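PDB 3UYU: Ice-binding protein from Leucosporidium, which binds to the surface of ice crystals and inhibits their growth, conferring freeze tolerance with low thermal hysteresis activity. Local coordinates for residues L119-S124 / V143-G148. The protein carries 2 engineered substitutions. Sequence-based numbering, arbitrary orientation.
Sequences LYKWTS and VFQIAG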
ATOM      1  N   LEU A 119     -21.392  15.140   1.323  1.00 13.65           N
ATOM      2  CA  LEU A 119     -21.231  14.214   2.420  1.00 15.48           C
ATOM      3  C   LEU A 119     -22.559  13.965   3.113  1.00 14.59           C
ATOM      4  O   LEU A 119     -23.179  14.913   3.586  1.00 14.80           O
ATOM      5  CB  LEU A 119     -20.282  14.814   3.406  1.00 15.74           C
ATOM      6  CG  LEU A 119     -19.528  13.952   4.422  1.00 17.51           C
ATOM      7  CD1 LEU A 119     -18.991  14.600   5.664  1.00 16.35           C
ATOM      8  CD2 LEU A 119     -19.389  12.398   4.293  1.00 17.11           C
ATOM      9  N   TYR A 120     -23.028  12.717   3.065  1.00 16.01           N
ATOM     10  CA  TYR A 120     -24.320  12.295   3.599  1.00 14.98           C
ATOM     11  C   TYR A 120     -24.114  11.347   4.800  1.00 16.50           C
ATOM     12  O   TYR A 120     -23.383  10.363   4.673  1.00 17.47           O
ATOM     13  CB  TYR A 120     -25.170  11.540   2.557  1.00 16.41           C
ATOM     14  CG  TYR A 120     -25.608  12.374   1.355  1.00 14.04           C
ATOM     15  CD1 TYR A 120     -24.665  12.767   0.383  1.00 14.18           C
ATOM     16  CD2 TYR A 120     -26.957  12.657   1.128  1.00 14.83           C
ATOM     17  CE1 TYR A 120     -25.088  13.527  -0.739  1.00 16.24           C
ATOM     18  CE2 TYR A 120     -27.399  13.415   0.040  1.00 15.34           C
ATOM     19  CZ  TYR A 120     -26.436  13.857  -0.886  1.00 15.10           C
ATOM     20  OH  TYR A 120     -26.866  14.585  -2.008  1.00 15.87           O
ATOM     21  N   LYS A 121     -24.787  11.640   5.928  1.00 14.33           N
ATOM     22  CA  LYS A 121     -24.569  10.844   7.152  1.00 14.58           C
ATOM     23  C   LYS A 121     -25.917  10.400   7.714  1.00 15.27           C
ATOM     24  O   LYS A 121     -26.863  11.203   7.805  1.00 16.24           O
ATOM     25  CB  LYS A 121     -23.859  11.672   8.223  1.00 14.71           C
ATOM     26  CG  LYS A 121     -23.542  10.881   9.491  1.00 15.83           C
ATOM     27  CD  LYS A 121     -22.767  11.742  10.498  1.00 16.71           C
ATOM     28  CE  LYS A 121     -22.633  10.936  11.783  1.00 23.29           C
ATOM     29  NZ  LYS A 121     -21.479  10.067  11.548  1.00 24.72           N
ATOM     30  N   TRP A 122     -25.961   9.152   8.176  1.00 16.34           N
ATOM     31  CA  TRP A 122     -27.098   8.639   8.956  1.00 15.93           C
ATOM     32  C   TRP A 122     -26.592   7.882  10.132  1.00 16.84           C
ATOM     33  O   TRP A 122     -25.655   7.072  10.011  1.00 17.14           O
ATOM     34  CB  TRP A 122     -27.856   7.585   8.193  1.00 14.46           C
ATOM     35  CG  TRP A 122     -28.555   8.115   6.942  1.00 13.70           C
ATOM     36  CD1 TRP A 122     -29.847   8.455   6.845  1.00 13.89           C
ATOM     37  CD2 TRP A 122     -27.964   8.322   5.638  1.00 12.62           C
ATOM     38  NE1 TRP A 122     -30.150   8.849   5.546  1.00 17.07           N
ATOM     39  CE2 TRP A 122     -28.994   8.801   4.800  1.00 14.61           C
ATOM     40  CE3 TRP A 122     -26.672   8.155   5.122  1.00 16.69           C
ATOM     41  CZ2 TRP A 122     -28.785   9.085   3.412  1.00 16.91           C
ATOM     42  CZ3 TRP A 122     -26.432   8.416   3.714  1.00 16.85           C
ATOM     43  CH2 TRP A 122     -27.475   8.924   2.909  1.00 15.34           C
ATOM     44  N   THR A 123     -27.275   8.060  11.277  1.00 17.20           N
ATOM     45  CA  THR A 123     -26.970   7.208  12.459  1.00 18.14           C
ATOM     46  C   THR A 123     -27.792   5.941  12.505  1.00 19.71           C
ATOM     47  O   THR A 123     -27.565   5.068  13.373  1.00 22.16           O
ATOM     48  CB  THR A 123     -27.092   7.956  13.817  1.00 20.24           C
ATOM     49  OG1 THR A 123     -28.436   8.408  13.981  1.00 21.03           O
ATOM     50  CG2 THR A 123     -26.176   9.106  13.883  1.00 18.10           C
ATOM     51  N   SER A 124     -28.733   5.812  11.571  1.00 18.47           N
ATOM     52  CA  SER A 124     -29.584   4.671  11.382  1.00 18.23           C
ATOM     53  C   SER A 124     -29.059   3.777  10.291  1.00 18.60           C
ATOM     54  O   SER A 124     -27.967   4.040   9.732  1.00 18.85           O
ATOM     55  CB  SER A 124     -31.007   5.146  10.972  1.00 18.24           C
ATOM     56  OG  SER A 124     -30.984   5.798   9.662  1.00 18.34           O
ATOM     57  N   VAL A 143     -19.857  10.822  -0.581  1.00 12.08           N
ATOM     58  CA  VAL A 143     -19.579   9.811   0.446  1.00 12.66           C
ATOM     59  C   VAL A 143     -20.787   9.686   1.311  1.00 11.31           C
ATOM     60  O   VAL A 143     -21.328  10.738   1.734  1.00 12.31           O
ATOM     61  CB  VAL A 143     -18.363  10.213   1.339  1.00 11.22           C
ATOM     62  CG1 VAL A 143     -18.286   9.254   2.601  1.00 12.40           C
ATOM     63  CG2 VAL A 143     -17.106  10.223   0.508  1.00 15.41           C
ATOM     64  N   PHE A 144     -21.224   8.441   1.522  1.00 11.29           N
ATOM     65  CA  PHE A 144     -22.307   8.050   2.479  1.00 12.86           C
ATOM     66  C   PHE A 144     -21.702   7.415   3.700  1.00 12.91           C
ATOM     67  O   PHE A 144     -20.876   6.513   3.591  1.00 13.93           O
ATOM     68  CB  PHE A 144     -23.268   7.067   1.773  1.00 11.21           C
ATOM     69  CG  PHE A 144     -23.754   7.661   0.461  1.00 15.97           C
ATOM     70  CD1 PHE A 144     -22.972   7.555  -0.708  1.00 17.14           C
ATOM     71  CD2 PHE A 144     -24.848   8.515   0.440  1.00 17.31           C
ATOM     72  CE1 PHE A 144     -23.378   8.244  -1.904  1.00 16.18           C
ATOM     73  CE2 PHE A 144     -25.268   9.152  -0.725  1.00 17.38           C
ATOM     74  CZ  PHE A 144     -24.534   9.047  -1.899  1.00 18.56           C
ATOM     75  N   GLN A 145     -22.066   7.974   4.856  1.00 12.66           N
ATOM     76  CA  GLN A 145     -21.638   7.427   6.154  1.00 13.64           C
ATOM     77  C   GLN A 145     -22.858   6.851   6.855  1.00 13.55           C
ATOM     78  O   GLN A 145     -23.767   7.633   7.224  1.00 14.46           O
ATOM     79  CB  GLN A 145     -21.032   8.522   7.024  1.00 14.31           C
ATOM     80  CG  GLN A 145     -19.878   9.303   6.395  1.00 15.12           C
ATOM     81  CD  GLN A 145     -19.460  10.482   7.243  1.00 15.28           C
ATOM     82  OE1 GLN A 145     -20.329  11.244   7.743  1.00 17.00           O
ATOM     83  NE2 GLN A 145     -18.150  10.708   7.359  1.00 13.63           N
ATOM     84  N   ILE A 146     -22.945   5.527   6.879  1.00 12.60           N
ATOM     85  CA  ILE A 146     -24.156   4.830   7.369  1.00 13.42           C
ATOM     86  C   ILE A 146     -23.746   3.987   8.574  1.00 16.06           C
ATOM     87  O   ILE A 146     -22.991   3.013   8.433  1.00 15.76           O
ATOM     88  CB  ILE A 146     -24.733   3.917   6.245  1.00 15.11           C
ATOM     89  CG1 ILE A 146     -25.136   4.789   5.016  1.00 13.88           C
ATOM     90  CG2 ILE A 146     -25.928   3.145   6.754  1.00 17.59           C
ATOM     91  CD1 ILE A 146     -25.387   4.053   3.753  1.00 17.01           C
ATOM     92  N   ALA A 147     -24.261   4.372   9.751  1.00 14.83           N
ATOM     93  CA  ALA A 147     -23.914   3.644  10.963  1.00 17.44           C
ATOM     94  C   ALA A 147     -24.530   2.273  11.024  1.00 16.37           C
ATOM     95  O   ALA A 147     -23.932   1.357  11.632  1.00 17.38           O
ATOM     96  CB  ALA A 147     -24.266   4.459  12.221  1.00 16.90           C
ATOM     97  N   GLY A 148     -25.723   2.109  10.460  1.00 15.91           N
ATOM     98  CA  GLY A 148     -26.381   0.813  10.428  1.00 15.73           C
ATOM     99  C   GLY A 148     -26.132   0.032   9.152  1.00 15.02           C
ATOM    100  O   GLY A 148     -25.015   0.079   8.610  1.00 14.97           O
TER
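Over one face of the Tyr-120 ring lies the rim of Phe-144, CE2 coming 3.8 Å from Tyr-120 CD1; the planes lie 29° from parallel and are so offset that little of one ring covers the other. Both chi1 torsions put CG anti to the carbonyl carbon (-65° and -53°), which sends the rings off side by side. Trp-122 meets Phe-144 edge to edge, Trp-122 CH2 lying 3.6 Å from Phe-144 CD2, while Ile-146 CG1 comes 3.7 Å from Trp-122 CE3. Phe-102 and Phe-171 continue the stacking beyond Tyr-120 and Phe-144, and Trp-122 NE1 hydrogen-bonds to Leu-105 O. On the opposite side of the strands, Leu-119 CD2 packs against Gln-145 CD at 3.5 Å, and Gln-145 OE1 lies alongside the aliphatic chain of Lys-121. Gln-145 NE2 donates to the carbonyls of Ala-94 and Phe-97, tying strand 142-146 to the end of helix 76-96; a leucine in place of Gln-145 would probably leave both carbonyls without this donor. Between the two faces run nearly straight backbone bonds, from Tyr-120 N to Val-143 O (2.9 Å) and Gln-145 N to Tyr-120 O (2.7 Å), then Trp-122 N to Gln-145 O and Ala-147 N to Trp-122 O. Past the strands, Gly-148 N reaches Ser-124 O from above the carbonyl plane. Such in-register parallel pairing, with aromatic rings stacked from coil to coil on one face, is characteristic of the right-handed beta-helix of this ice-binding family.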